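PDB 5VUG: uncharacterized protein Rv2277c from Mycobacterium tuberculosis, which probably hydrolyses phosphoric diesters, through a TIM-barrel domain of the glycerophosphodiester phosphodiesterase type. Local coordinates for residues W201-T213 / G221-A233. Residues are numbered along the deposited sequence; the frame is centred on the assembly and turned at random.
Sequences WAGFELHRDVTVT and GISAVNAELWDEA
W230 turns the edge of its indole to the backbone of F204: NE1 donates to F204 O at 2.9 Å, with the oxygen almost in the ring plane but the N-H arriving from above the carbonyl plane. Its CZ2 lies by F204 CB, and L206 CD1 meets W230 CD1 at 4.0 Å, the two side chains crossing at about a right angle. Further out on F204, L229 CD1 touches ring atom CE2 at 3.6 Å. Where the two segments diverge, water takes over from direct pairing: one molecule donates to E205 O and A227 O and accepts from L229 N, a second links L206 O to W230 N.

Beyond this, 208-213 and 221-227 form an antiparallel hairpin, with R208–A227, V210–V225 and V212–S223 as hydrogen-bonded pairs. At the non-hydrogen-bonded pair D209–N226, the asparagine CG is anti to its N (chi1 -168°), which carries ND2 across to D209 OD1 at 2.8 Å; the amide stands nearly perpendicular to the carboxylate and meets it from above its plane. H207 lays ND1 3.6 Å from E228 CG, its NE2 being hydrogen-bonded to D256 OD1. At the far end T213 and I222 lie side by side.

The hairpin projects from the barrel, and T211-T213 pair with a strand of the second subunit; R208 NE adds a salt bridge to E214 of that subunit. At its base, strand 201-205 runs parallel to barrel strand 245-249, F204 and L229 pack on helix 176-189, and W230 meets F238 of helix 232-239 edge-to-face.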
ATOM      1  N   TRP A 201      17.539  14.083  -8.359  1.00 11.00           N
ATOM      2  CA  TRP A 201      17.430  12.664  -8.672  1.00 11.38           C
ATOM      3  C   TRP A 201      16.483  11.980  -7.694  1.00 11.71           C
ATOM      4  O   TRP A 201      16.466  12.288  -6.496  1.00 13.42           O
ATOM      5  CB  TRP A 201      18.797  11.982  -8.553  1.00 12.16           C
ATOM      6  CG  TRP A 201      19.627  12.045  -9.793  1.00 12.06           C
ATOM      7  CD1 TRP A 201      20.629  12.928 -10.060  1.00 12.96           C
ATOM      8  CD2 TRP A 201      19.523  11.193 -10.941  1.00 10.29           C
ATOM      9  NE1 TRP A 201      21.157  12.686 -11.309  1.00 12.79           N
ATOM     10  CE2 TRP A 201      20.498  11.622 -11.868  1.00 11.51           C
ATOM     11  CE3 TRP A 201      18.697  10.107 -11.280  1.00 11.68           C
ATOM     12  CZ2 TRP A 201      20.675  11.005 -13.110  1.00 12.24           C
ATOM     13  CZ3 TRP A 201      18.870   9.499 -12.523  1.00 12.34           C
ATOM     14  CH2 TRP A 201      19.850   9.949 -13.421  1.00 13.22           C
ATOM     15  N   ALA A 202      15.702  11.036  -8.211  1.00 12.34           N
ATOM     16  CA  ALA A 202      14.895  10.142  -7.394  1.00 11.63           C
ATOM     17  C   ALA A 202      15.034   8.742  -7.965  1.00 10.68           C
ATOM     18  O   ALA A 202      15.275   8.580  -9.162  1.00 13.50           O
ATOM     19  CB  ALA A 202      13.417  10.539  -7.416  1.00 13.33           C
ATOM     20  N   GLY A 203      14.890   7.729  -7.107  1.00 10.23           N
ATOM     21  CA  GLY A 203      14.991   6.353  -7.557  1.00 10.77           C
ATOM     22  C   GLY A 203      14.095   5.423  -6.764  1.00  8.73           C
ATOM     23  O   GLY A 203      13.716   5.712  -5.628  1.00 11.48           O
ATOM     24  N   PHE A 204      13.736   4.302  -7.393  1.00  8.36           N
ATOM     25  CA  PHE A 204      12.955   3.278  -6.713  1.00  9.80           C
ATOM     26  C   PHE A 204      12.994   2.023  -7.565  1.00  9.49           C
ATOM     27  O   PHE A 204      13.150   2.109  -8.783  1.00 10.21           O
ATOM     28  CB  PHE A 204      11.494   3.705  -6.504  1.00 10.47           C
ATOM     29  CG  PHE A 204      10.873   3.131  -5.265  1.00 11.29           C
ATOM     30  CD1 PHE A 204      11.136   3.686  -4.023  1.00 12.92           C
ATOM     31  CD2 PHE A 204      10.018   2.044  -5.340  1.00 10.72           C
ATOM     32  CE1 PHE A 204      10.560   3.161  -2.874  1.00 13.45           C
ATOM     33  CE2 PHE A 204       9.436   1.511  -4.192  1.00 11.86           C
ATOM     34  CZ  PHE A 204       9.711   2.076  -2.959  1.00 12.93           C
ATOM     35  N   GLU A 205      12.842   0.869  -6.906  1.00  9.95           N
ATOM     36  CA  GLU A 205      12.778  -0.421  -7.587  1.00 11.00           C
ATOM     37  C   GLU A 205      11.630  -0.469  -8.589  1.00 11.29           C
ATOM     38  O   GLU A 205      10.564   0.115  -8.379  1.00 11.15           O
ATOM     39  CB  GLU A 205      12.551  -1.542  -6.563  1.00 12.17           C
ATOM     40  CG  GLU A 205      13.780  -1.985  -5.781  1.00 12.40           C
ATOM     41  CD  GLU A 205      14.207  -1.033  -4.674  1.00 13.74           C
ATOM     42  OE1 GLU A 205      13.526  -0.022  -4.417  1.00 13.10           O
ATOM     43  OE2 GLU A 205      15.255  -1.312  -4.051  1.00 18.28           O
ATOM     44  N   LEU A 206      11.853  -1.203  -9.688  1.00 10.85           N
ATOM     45  CA  LEU A 206      10.780  -1.476 -10.645  1.00 13.95           C
ATOM     46  C   LEU A 206       9.719  -2.396 -10.059  1.00 13.99           C
ATOM     47  O   LEU A 206       8.547  -2.319 -10.456  1.00 15.64           O
ATOM     48  CB  LEU A 206      11.348  -2.124 -11.910  1.00 15.08           C
ATOM     49  CG  LEU A 206      11.615  -1.235 -13.121  1.00 20.68           C
ATOM     50  CD1 LEU A 206      12.425  -0.024 -12.728  1.00 26.88           C
ATOM     51  CD2 LEU A 206      12.308  -2.038 -14.227  1.00 19.43           C
ATOM     52  N   HIS A 207      10.114  -3.289  -9.147  1.00 13.32           N
ATOM     53  CA  HIS A 207       9.208  -4.187  -8.443  1.00 14.08           C
ATOM     54  C   HIS A 207       9.599  -4.164  -6.978  1.00 14.24           C
ATOM     55  O   HIS A 207      10.773  -4.352  -6.649  1.00 14.92           O
ATOM     56  CB  HIS A 207       9.381  -5.622  -8.930  1.00 16.43           C
ATOM     57  CG  HIS A 207       9.414  -5.752 -10.413  1.00 21.50           C
ATOM     58  ND1 HIS A 207       8.280  -5.965 -11.166  1.00 27.01           N
ATOM     59  CD2 HIS A 207      10.445  -5.700 -11.287  1.00 24.43           C
ATOM     60  CE1 HIS A 207       8.612  -6.037 -12.442  1.00 28.15           C
ATOM     61  NE2 HIS A 207       9.919  -5.881 -12.543  1.00 29.48           N
ATOM     62  N   ARG A 208       8.623  -3.955  -6.096  1.00 13.22           N
ATOM     63  CA  ARG A 208       8.921  -3.806  -4.677  1.00 12.33           C
ATOM     64  C   ARG A 208       7.844  -4.483  -3.847  1.00 12.72           C
ATOM     65  O   ARG A 208       6.662  -4.140  -3.961  1.00 14.77           O
ATOM     66  CB  ARG A 208       9.028  -2.326  -4.298  1.00 10.61           C
ATOM     67  CG  ARG A 208       9.511  -2.096  -2.863  1.00 12.80           C
ATOM     68  CD  ARG A 208      10.985  -2.454  -2.708  1.00 15.65           C
ATOM     69  NE  ARG A 208      11.522  -1.993  -1.428  1.00 18.40           N
ATOM     70  CZ  ARG A 208      12.022  -2.781  -0.481  1.00 21.69           C
ATOM     71  NH1 ARG A 208      12.078  -4.098  -0.653  1.00 27.95           N
ATOM     72  NH2 ARG A 208      12.484  -2.247   0.643  1.00 23.34           N
ATOM     73  N   ASP A 209       8.253  -5.419  -2.990  1.00 14.85           N
ATOM     74  CA  ASP A 209       7.319  -6.000  -2.030  1.00 14.38           C
ATOM     75  C   ASP A 209       6.995  -4.977  -0.946  1.00 13.08           C
ATOM     76  O   ASP A 209       7.898  -4.404  -0.327  1.00 14.81           O
ATOM     77  CB  ASP A 209       7.937  -7.227  -1.363  1.00 17.86           C
ATOM     78  CG  ASP A 209       8.033  -8.409  -2.288  1.00 22.19           C
ATOM     79  OD1 ASP A 209       7.221  -8.504  -3.232  1.00 23.17           O
ATOM     80  OD2 ASP A 209       8.923  -9.250  -2.058  1.00 27.12           O
ATOM     81  N   VAL A 210       5.702  -4.746  -0.713  1.00 13.52           N
ATOM     82  CA  VAL A 210       5.245  -3.869   0.356  1.00 13.84           C
ATOM     83  C   VAL A 210       4.117  -4.559   1.110  1.00 13.85           C
ATOM     84  O   VAL A 210       3.580  -5.580   0.681  1.00 14.37           O
ATOM     85  CB  VAL A 210       4.795  -2.484  -0.157  1.00 13.17           C
ATOM     86  CG1 VAL A 210       5.961  -1.762  -0.817  1.00 14.69           C
ATOM     87  CG2 VAL A 210       3.625  -2.613  -1.116  1.00 13.49           C
ATOM     88  N   THR A 211       3.770  -4.002   2.263  1.00 13.96           N
ATOM     89  CA  THR A 211       2.549  -4.409   2.941  1.00 16.02           C
ATOM     90  C   THR A 211       1.626  -3.208   3.030  1.00 15.84           C
ATOM     91  O   THR A 211       2.073  -2.086   3.279  1.00 19.55           O
ATOM     92  CB  THR A 211       2.790  -4.974   4.345  1.00 20.15           C
ATOM     93  OG1 THR A 211       3.183  -3.917   5.227  1.00 25.48           O
ATOM     94  CG2 THR A 211       3.855  -6.040   4.316  1.00 17.59           C
ATOM     95  N   VAL A 212       0.342  -3.451   2.804  1.00 12.83           N
ATOM     96  CA  VAL A 212      -0.687  -2.426   2.890  1.00 12.69           C
ATOM     97  C   VAL A 212      -1.560  -2.757   4.085  1.00 13.75           C
ATOM     98  O   VAL A 212      -2.050  -3.886   4.198  1.00 15.98           O
ATOM     99  CB  VAL A 212      -1.526  -2.392   1.602  1.00 15.68           C
ATOM    100  CG1 VAL A 212      -2.674  -1.425   1.763  1.00 20.63           C
ATOM    101  CG2 VAL A 212      -0.650  -2.004   0.415  1.00 16.06           C
ATOM    102  N   THR A 213      -1.766  -1.782   4.969  1.00 12.97           N
ATOM    103  CA  THR A 213      -2.549  -1.986   6.180  1.00 13.75           C
ATOM    104  C   THR A 213      -3.705  -0.996   6.222  1.00 15.17           C
ATOM    105  O   THR A 213      -3.503   0.203   6.018  1.00 15.27           O
ATOM    106  CB  THR A 213      -1.684  -1.797   7.428  1.00 17.31           C
ATOM    107  OG1 THR A 213      -0.528  -2.639   7.349  1.00 17.14           O
ATOM    108  CG2 THR A 213      -2.476  -2.155   8.678  1.00 18.01           C
ATOM    109  N   GLY A 221      -6.537  -4.904   8.813  1.00 18.75           N
ATOM    110  CA  GLY A 221      -6.397  -5.823   7.695  1.00 18.90           C
ATOM    111  C   GLY A 221      -5.120  -5.514   6.946  1.00 17.07           C
ATOM    112  O   GLY A 221      -4.790  -4.354   6.719  1.00 17.92           O
ATOM    113  N   ILE A 222      -4.399  -6.570   6.568  1.00 19.41           N
ATOM    114  CA  ILE A 222      -3.082  -6.439   5.952  1.00 17.68           C
ATOM    115  C   ILE A 222      -3.043  -7.244   4.659  1.00 17.23           C
ATOM    116  O   ILE A 222      -3.540  -8.376   4.603  1.00 18.42           O
ATOM    117  CB  ILE A 222      -1.954  -6.905   6.901  1.00 22.54           C
ATOM    118  CG1 ILE A 222      -2.045  -6.197   8.255  1.00 26.06           C
ATOM    119  CG2 ILE A 222      -0.587  -6.643   6.270  1.00 24.63           C
ATOM    120  CD1 ILE A 222      -1.335  -6.935   9.386  1.00 28.17           C
ATOM    121  N   SER A 223      -2.435  -6.665   3.624  1.00 15.40           N
ATOM    122  CA  SER A 223      -2.194  -7.361   2.365  1.00 14.49           C
ATOM    123  C   SER A 223      -0.737  -7.195   1.966  1.00 14.57           C
ATOM    124  O   SER A 223      -0.212  -6.076   1.968  1.00 16.58           O
ATOM    125  CB  SER A 223      -3.085  -6.814   1.247  1.00 14.85           C
ATOM    126  OG  SER A 223      -4.453  -6.965   1.582  1.00 16.44           O
ATOM    127  N   ALA A 224      -0.098  -8.304   1.608  1.00 14.76           N
ATOM    128  CA  ALA A 224       1.223  -8.274   0.999  1.00 15.27           C
ATOM    129  C   ALA A 224       1.058  -8.120  -0.509  1.00 14.21           C
ATOM    130  O   ALA A 224       0.316  -8.883  -1.134  1.00 17.08           O
ATOM    131  CB  ALA A 224       1.961  -9.577   1.311  1.00 17.04           C
ATOM    132  N   VAL A 225       1.727  -7.128  -1.094  1.00 14.23           N
ATOM    133  CA  VAL A 225       1.527  -6.800  -2.503  1.00 15.66           C
ATOM    134  C   VAL A 225       2.864  -6.413  -3.110  1.00 15.36           C
ATOM    135  O   VAL A 225       3.657  -5.702  -2.485  1.00 16.31           O
ATOM    136  CB  VAL A 225       0.537  -5.626  -2.688  1.00 17.17           C
ATOM    137  CG1 VAL A 225       0.171  -5.442  -4.171  1.00 17.28           C
ATOM    138  CG2 VAL A 225      -0.719  -5.822  -1.848  1.00 22.78           C
ATOM    139  N   ASN A 226       3.103  -6.852  -4.340  1.00 14.81           N
ATOM    140  CA  ASN A 226       4.259  -6.384  -5.089  1.00 14.72           C
ATOM    141  C   ASN A 226       3.856  -5.165  -5.918  1.00 14.65           C
ATOM    142  O   ASN A 226       2.910  -5.228  -6.710  1.00 16.73           O
ATOM    143  CB  ASN A 226       4.848  -7.482  -5.966  1.00 16.39           C
ATOM    144  CG  ASN A 226       6.198  -7.085  -6.523  1.00 21.33           C
ATOM    145  OD1 ASN A 226       6.273  -6.408  -7.534  1.00 21.50           O
ATOM    146  ND2 ASN A 226       7.273  -7.471  -5.836  1.00 26.45           N
ATOM    147  N   ALA A 227       4.555  -4.055  -5.714  1.00 12.95           N
ATOM    148  CA  ALA A 227       4.221  -2.787  -6.351  1.00 13.05           C
ATOM    149  C   ALA A 227       5.147  -2.521  -7.532  1.00 13.17           C
ATOM    150  O   ALA A 227       6.373  -2.607  -7.400  1.00 15.01           O
ATOM    151  CB  ALA A 227       4.344  -1.646  -5.345  1.00 14.49           C
ATOM    152  N   GLU A 228       4.558  -2.193  -8.681  1.00 12.42           N
ATOM    153  CA  GLU A 228       5.287  -1.755  -9.872  1.00 12.95           C
ATOM    154  C   GLU A 228       4.923  -0.288 -10.100  1.00 12.65           C
ATOM    155  O   GLU A 228       3.901   0.024 -10.723  1.00 14.59           O
ATOM    156  CB  GLU A 228       4.917  -2.650 -11.051  1.00 18.23           C
ATOM    157  CG  GLU A 228       5.231  -4.117 -10.782  1.00 23.28           C
ATOM    158  CD  GLU A 228       4.823  -5.040 -11.924  1.00 29.96           C
ATOM    159  OE1 GLU A 228       4.617  -4.552 -13.059  1.00 36.48           O
ATOM    160  OE2 GLU A 228       4.716  -6.258 -11.685  1.00 34.48           O
ATOM    161  N   LEU A 229       5.764   0.616  -9.594  1.00 12.17           N
ATOM    162  CA  LEU A 229       5.371   2.009  -9.408  1.00 12.21           C
ATOM    163  C   LEU A 229       5.770   2.937 -10.545  1.00 12.82           C
ATOM    164  O   LEU A 229       5.237   4.052 -10.621  1.00 13.24           O
ATOM    165  CB  LEU A 229       5.957   2.548  -8.101  1.00 12.12           C
ATOM    166  CG  LEU A 229       5.391   1.842  -6.867  1.00 12.40           C
ATOM    167  CD1 LEU A 229       6.229   2.208  -5.653  1.00 12.15           C
ATOM    168  CD2 LEU A 229       3.919   2.201  -6.645  1.00 13.75           C
ATOM    169  N   TRP A 230       6.693   2.525 -11.412  1.00 11.74           N
ATOM    170  CA  TRP A 230       7.134   3.358 -12.522  1.00 12.32           C
ATOM    171  C   TRP A 230       6.331   3.001 -13.764  1.00 14.04           C
ATOM    172  O   TRP A 230       6.380   1.857 -14.234  1.00 14.65           O
ATOM    173  CB  TRP A 230       8.625   3.156 -12.804  1.00 12.70           C
ATOM    174  CG  TRP A 230       9.571   3.690 -11.755  1.00 12.24           C
ATOM    175  CD1 TRP A 230      10.452   2.957 -11.003  1.00 13.97           C
ATOM    176  CD2 TRP A 230       9.759   5.062 -11.366  1.00 12.50           C
ATOM    177  NE1 TRP A 230      11.169   3.789 -10.170  1.00 13.23           N
ATOM    178  CE2 TRP A 230      10.762   5.083 -10.373  1.00 11.93           C
ATOM    179  CE3 TRP A 230       9.174   6.273 -11.761  1.00 13.67           C
ATOM    180  CZ2 TRP A 230      11.187   6.268  -9.760  1.00 14.69           C
ATOM    181  CZ3 TRP A 230       9.595   7.450 -11.153  1.00 14.97           C
ATOM    182  CH2 TRP A 230      10.595   7.438 -10.164  1.00 14.05           C
ATOM    183  N   ASP A 231       5.595   3.980 -14.286  1.00 13.10           N
ATOM    184  CA  ASP A 231       4.878   3.882 -15.551  1.00 14.78           C
ATOM    185  C   ASP A 231       4.946   5.250 -16.222  1.00 16.14           C
ATOM    186  O   ASP A 231       5.531   6.193 -15.678  1.00 15.78           O
ATOM    187  CB  ASP A 231       3.452   3.334 -15.367  1.00 17.73           C
ATOM    188  CG  ASP A 231       2.635   4.105 -14.335  1.00 19.85           C
ATOM    189  OD1 ASP A 231       2.819   5.328 -14.166  1.00 17.72           O
ATOM    190  OD2 ASP A 231       1.769   3.474 -13.694  1.00 25.14           O
ATOM    191  N   GLU A 232       4.361   5.365 -17.417  1.00 18.00           N
ATOM    192  CA  GLU A 232       4.425   6.640 -18.123  1.00 20.32           C
ATOM    193  C   GLU A 232       3.861   7.771 -17.270  1.00 20.61           C
ATOM    194  O   GLU A 232       4.447   8.858 -17.202  1.00 20.84           O
ATOM    195  CB  GLU A 232       3.703   6.560 -19.468  1.00 24.86           C
ATOM    196  CG  GLU A 232       4.067   7.717 -20.394  1.00 34.43           C
ATOM    197  CD  GLU A 232       3.293   7.704 -21.703  1.00 43.21           C
ATOM    198  OE1 GLU A 232       2.921   8.797 -22.189  1.00 44.84           O
ATOM    199  OE2 GLU A 232       3.059   6.600 -22.242  1.00 46.54           O
ATOM    200  N   ALA A 233       2.755   7.515 -16.565  1.00 19.78           N
ATOM    201  CA  ALA A 233       2.117   8.575 -15.789  1.00 16.43           C
ATOM    202  C   ALA A 233       2.987   9.026 -14.622  1.00 16.11           C
ATOM    203  O   ALA A 233       3.120  10.228 -14.371  1.00 16.42           O
ATOM    204  CB  ALA A 233       0.745   8.120 -15.296  1.00 19.46           C
TER
HETATM  205  O   HOH W   1       7.867  -0.220  -7.826  1.00 14.30           O
HETATM  206  O   HOH W   2       7.780  -0.128 -12.030  1.00 18.48           O
HETATM  207  O   HOH W   3      10.578  -7.654  -6.246  1.00 41.63           O